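Local coordinates for single-stranded DNA-binding protein (Enterobacter phage Enc34, PDB 5ODK), which probably binds single-stranded DNA through an OB-fold domain, as expected of a phage single-stranded DNA-binding protein, at residues A[16-19]-A[23-26]; A[118-121]-A[127-130]. One frame throughout, in Å; residues are numbered along the deposited sequence.

Both contacts join neighbouring pieces of chain and reach the same mixed sheet of this OB-fold protein, yet they do not touch: their centres are about 18 Å apart and their nearest atoms about 11 Å. Interaction 1 is the hairpin of strands 15-18 and 23-26, and strand 23-26 in turn pairs with strand 144-156. Interaction 2 ties strand 120-122, which lies parallel to strand 159-173, to the loop that leads into helix 132-138. Strands 144-156 and 159-173 pair with each other and so connect the two. K13, a magnesium-binding residue in a structure of this protein though no magnesium is bound to this chain here, has its side chain about 10 Å from that of V16; interaction 2 lies away from it.

Interaction 1: A[16-19]-A[23-26]; sequences VLYK and IKVS
The ring of Y18 lies with its edge against strand 23-26: K24 CB sits in the ring plane, 3.9 Å from Y18 CE2, and I23 N also lies near that plane. One face of the same ring receives V16 CG1, 3.5 Å above the plane and offset toward the rim. With its CG anti to the carbonyl carbon (chi1 -62°), Y18 turns back along its own strand, which puts the ring over V16 and the hydroxyl beside the K24 chain, where OH is 3.8 Å from K24 CD. K24 runs past at a slant, fully extended, its methylenes against the phenol while NZ is carried off beyond the strand pair.

The backbones form an antiparallel beta hairpin. V16 and K24 are its hydrogen-bonded pair: K24 N donates to V16 O at 2.8 Å, in the carbonyl plane, and V16 N donates to K24 O at 3.0 Å. V16 O also takes a CA-H contact from I23, with CA 3.3 Å away. On the face shared by V16 and K24 the two CB atoms stand 4.1 Å apart. L17 and I23 make the next, non-hydrogen-bonded pair on the other face, where L17 CD1 meets I23 CG1 at 4.2 Å and both side chains touch Q70 of helix 61-76. Strand 8-12 flanks the hairpin through backbone bonds to L17, and strand 144-156 flanks it through those to I23 and V25.

The chemistry is thus divided between the two faces: on one, aliphatic branches meet beside a helix; on the other, an aromatic ring packs against a lysine, touched by the lysine's CB and CD and not by its ammonium. The two V16-K24 backbone hydrogen bonds hold the strands together between the faces.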
loop_
_atom_site.group_PDB
_atom_site.type_symbol
_atom_site.label_atom_id
_atom_site.label_comp_id
_atom_site.label_asym_id
_atom_site.label_seq_id
_atom_site.Cartn_x
_atom_site.Cartn_y
_atom_site.Cartn_z
ATOM N N VAL A 16 0.492 -7.553 9.130
ATOM C CA VAL A 16 0.461 -9.012 8.991
ATOM C C VAL A 16 1.201 -9.414 7.720
ATOM O O VAL A 16 1.029 -8.792 6.667
ATOM C CB VAL A 16 -0.973 -9.577 8.910
ATOM C CG1 VAL A 16 -0.929 -11.107 8.930
ATOM C CG2 VAL A 16 -1.867 -9.047 10.011
ATOM N N LEU A 17 2.047 -10.433 7.834
ATOM C CA LEU A 17 2.610 -11.123 6.678
ATOM C C LEU A 17 1.843 -12.402 6.516
ATOM O O LEU A 17 1.621 -13.139 7.488
ATOM C CB LEU A 17 4.089 -11.428 6.896
ATOM C CG LEU A 17 4.728 -12.249 5.798
ATOM C CD1 LEU A 17 4.837 -11.464 4.483
ATOM C CD2 LEU A 17 6.098 -12.677 6.238
ATOM N N TYR A 18 1.410 -12.673 5.289
ATOM C CA TYR A 18 0.660 -13.873 4.947
ATOM C C TYR A 18 1.583 -14.897 4.279
ATOM O O TYR A 18 2.614 -14.548 3.680
ATOM C CB TYR A 18 -0.568 -13.512 4.063
ATOM C CG TYR A 18 -1.507 -12.613 4.805
ATOM C CD1 TYR A 18 -2.458 -13.139 5.666
ATOM C CD2 TYR A 18 -1.403 -11.229 4.707
ATOM C CE1 TYR A 18 -3.317 -12.325 6.370
ATOM C CE2 TYR A 18 -2.229 -10.402 5.457
ATOM C CZ TYR A 18 -3.203 -10.962 6.280
ATOM O OH TYR A 18 -4.026 -10.139 7.021
ATOM N N LYS A 19 1.172 -16.158 4.328
ATOM C CA LYS A 19 1.961 -17.233 3.752
ATOM C C LYS A 19 2.210 -17.078 2.266
ATOM O O LYS A 19 3.215 -17.531 1.751
ATOM C CB LYS A 19 1.335 -18.588 4.035
ATOM C CG LYS A 19 1.460 -18.969 5.500
ATOM C CD LYS A 19 1.118 -20.422 5.733
ATOM C CE LYS A 19 1.042 -20.696 7.220
ATOM N NZ LYS A 19 0.894 -22.146 7.516
ATOM N N ILE A 23 0.949 -8.639 2.313
ATOM C CA ILE A 23 1.307 -7.846 3.469
ATOM C C ILE A 23 0.127 -6.940 3.790
ATOM O O ILE A 23 -0.293 -6.138 2.938
ATOM C CB ILE A 23 2.561 -6.980 3.190
ATOM C CG1 ILE A 23 3.710 -7.851 2.682
ATOM C CG2 ILE A 23 2.955 -6.199 4.442
ATOM C CD1 ILE A 23 4.858 -7.045 2.122
ATOM N N LYS A 24 -0.367 -7.004 5.023
ATOM C CA LYS A 24 -1.340 -6.026 5.525
ATOM C C LYS A 24 -0.591 -4.944 6.286
ATOM O O LYS A 24 0.185 -5.274 7.186
ATOM C CB LYS A 24 -2.395 -6.666 6.434
ATOM C CG LYS A 24 -3.460 -5.696 6.930
ATOM C CD LYS A 24 -4.494 -6.415 7.783
ATOM C CE LYS A 24 -5.559 -5.498 8.317
ATOM N NZ LYS A 24 -6.562 -6.310 9.079
ATOM N N VAL A 25 -0.780 -3.691 5.897
ATOM C CA VAL A 25 -0.331 -2.526 6.643
ATOM C C VAL A 25 -1.555 -1.902 7.263
ATOM O O VAL A 25 -2.510 -1.545 6.560
ATOM C CB VAL A 25 0.495 -1.533 5.831
ATOM C CG1 VAL A 25 1.821 -2.167 5.434
ATOM C CG2 VAL A 25 -0.242 -0.923 4.669
ATOM N N SER A 26 -1.574 -1.833 8.588
ATOM C CA SER A 26 -2.762 -1.416 9.325
ATOM C C SER A 26 -2.599 -0.026 9.877
ATOM O O SER A 26 -1.503 0.340 10.333
ATOM C CB SER A 26 -3.098 -2.394 10.425
ATOM O OG SER A 26 -3.236 -3.712 9.907
#

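Interaction 2: A[118-121]-A[127-130]; sequences RPDV and EELE
A salt-bridge network of R118, E128 and E130 fastens the approach to strand 120-122 to the loop before helix 132-138. The R118 guanidinium is met in two ways. E128 OE2 lies over the centre of one face, 3.1 Å above the plane and 3.2 Å from R118 NH2; the carboxylate is nearly parallel to the guanidinium (12°), and with OE2 above the plane no N-H points at it, so this bridge rests on charge alone. E130 OE1 comes in at the edge and accepts a hydrogen bond from R118 NH1 at 2.9 Å, its own carboxylate turned well away from the guanidinium plane. R118 bends at chi2 and chi3, so that NE reaches back to P119 O and helps hold the group in place.

E128 is bent too (chi2 70°), which brings its carboxylate to V121 N: this one N-H is shared, going to OE2 at 3.1 Å and to OE1 at 3.2 Å, both met on the syn side but from somewhat out of the carboxylate plane. R118 would probably favour a charged E128, whereas D120 OD1, close to E128 OE1, would oppose it; D120 OD2 is bonded to L2 N. V121 and L129 also pack on I135 of the helix. L129 N donates to V121 O at 2.8 Å, almost straight at 174°. Two waters complete the guanidinium edge: one joins R118 NH1 to E130 O, the other R118 NH2 to E130 OE2, 2.6 Å from that oxygen.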
loop_
_atom_site.group_PDB
_atom_site.type_symbol
_atom_site.label_atom_id
_atom_site.label_comp_id
_atom_site.label_asym_id
_atom_site.label_seq_id
_atom_site.Cartn_x
_atom_site.Cartn_y
_atom_site.Cartn_z
ATOM N N ARG A 118 -10.010 -3.513 -9.669
ATOM C CA ARG A 118 -10.373 -2.813 -8.462
ATOM C C ARG A 118 -10.053 -3.666 -7.224
ATOM O O ARG A 118 -10.468 -4.817 -7.139
ATOM C CB ARG A 118 -11.877 -2.469 -8.469
ATOM C CG ARG A 118 -12.288 -1.565 -7.298
ATOM C CD ARG A 118 -13.725 -1.837 -6.751
ATOM N NE ARG A 118 -13.892 -3.162 -6.103
ATOM C CZ ARG A 118 -15.015 -3.864 -6.061
ATOM N NH1 ARG A 118 -16.185 -3.313 -6.410
ATOM N NH2 ARG A 118 -15.008 -5.094 -5.543
ATOM N N PRO A 119 -9.345 -3.070 -6.265
ATOM C CA PRO A 119 -9.170 -3.794 -4.983
ATOM C C PRO A 119 -10.482 -3.943 -4.240
ATOM O O PRO A 119 -11.464 -3.237 -4.564
ATOM C CB PRO A 119 -8.243 -2.905 -4.183
ATOM C CG PRO A 119 -8.433 -1.554 -4.777
ATOM C CD PRO A 119 -8.743 -1.735 -6.247
ATOM N N ASP A 120 -10.533 -4.851 -3.287
ATOM C CA ASP A 120 -11.653 -4.845 -2.373
ATOM C C ASP A 120 -11.624 -3.499 -1.674
ATOM O O ASP A 120 -10.561 -3.044 -1.234
ATOM C CB ASP A 120 -11.546 -5.945 -1.311
ATOM C CG ASP A 120 -11.635 -7.342 -1.844
ATOM O OD1 ASP A 120 -11.854 -7.581 -3.024
ATOM O OD2 ASP A 120 -11.464 -8.267 -1.025
ATOM N N VAL A 121 -12.788 -2.858 -1.541
ATOM C CA VAL A 121 -12.908 -1.579 -0.849
ATOM C C VAL A 121 -13.972 -1.739 0.215
ATOM O O VAL A 121 -15.153 -1.930 -0.126
ATOM C CB VAL A 121 -13.279 -0.436 -1.805
ATOM C CG1 VAL A 121 -13.387 0.869 -1.047
ATOM C CG2 VAL A 121 -12.269 -0.318 -2.931
ATOM N N GLU A 127 -17.807 -3.772 5.153
ATOM C CA GLU A 127 -18.705 -4.128 4.032
ATOM C C GLU A 127 -18.101 -3.660 2.723
ATOM O O GLU A 127 -17.661 -2.509 2.615
ATOM C CB GLU A 127 -20.086 -3.469 4.181
ATOM C CG GLU A 127 -20.775 -3.850 5.484
ATOM C CD GLU A 127 -21.974 -2.982 5.819
ATOM O OE1 GLU A 127 -21.970 -1.807 5.490
ATOM O OE2 GLU A 127 -22.868 -3.475 6.498
ATOM N N GLU A 128 -18.127 -4.542 1.721
ATOM C CA GLU A 128 -17.667 -4.180 0.388
ATOM C C GLU A 128 -18.572 -3.102 -0.224
ATOM O O GLU A 128 -19.780 -3.236 -0.244
ATOM C CB GLU A 128 -17.607 -5.391 -0.537
ATOM C CG GLU A 128 -17.269 -5.051 -1.996
ATOM C CD GLU A 128 -15.816 -4.576 -2.210
ATOM O OE1 GLU A 128 -14.888 -5.268 -1.768
ATOM O OE2 GLU A 128 -15.525 -3.514 -2.846
ATOM N N LEU A 129 -17.934 -2.063 -0.723
ATOM C CA LEU A 129 -18.594 -1.042 -1.476
ATOM C C LEU A 129 -18.537 -1.342 -2.951
ATOM O O LEU A 129 -17.630 -2.001 -3.439
ATOM C CB LEU A 129 -17.999 0.318 -1.181
ATOM C CG LEU A 129 -18.093 0.745 0.281
ATOM C CD1 LEU A 129 -17.374 2.075 0.475
ATOM C CD2 LEU A 129 -19.536 0.837 0.731
ATOM N N GLU A 130 -19.526 -0.830 -3.674
ATOM C CA GLU A 130 -19.603 -1.057 -5.119
ATOM C C GLU A 130 -19.716 0.238 -5.910
ATOM O O GLU A 130 -19.132 0.359 -6.968
ATOM C CB GLU A 130 -20.809 -1.916 -5.451
ATOM C CG GLU A 130 -20.819 -3.273 -4.818
ATOM C CD GLU A 130 -19.685 -4.181 -5.282
ATOM O OE1 GLU A 130 -19.016 -3.885 -6.306
ATOM O OE2 GLU A 130 -19.477 -5.223 -4.620
HETATM O O HOH W 1 -16.663 -0.785 -7.620
HETATM O O HOH W 2 -17.371 -6.609 -5.377
#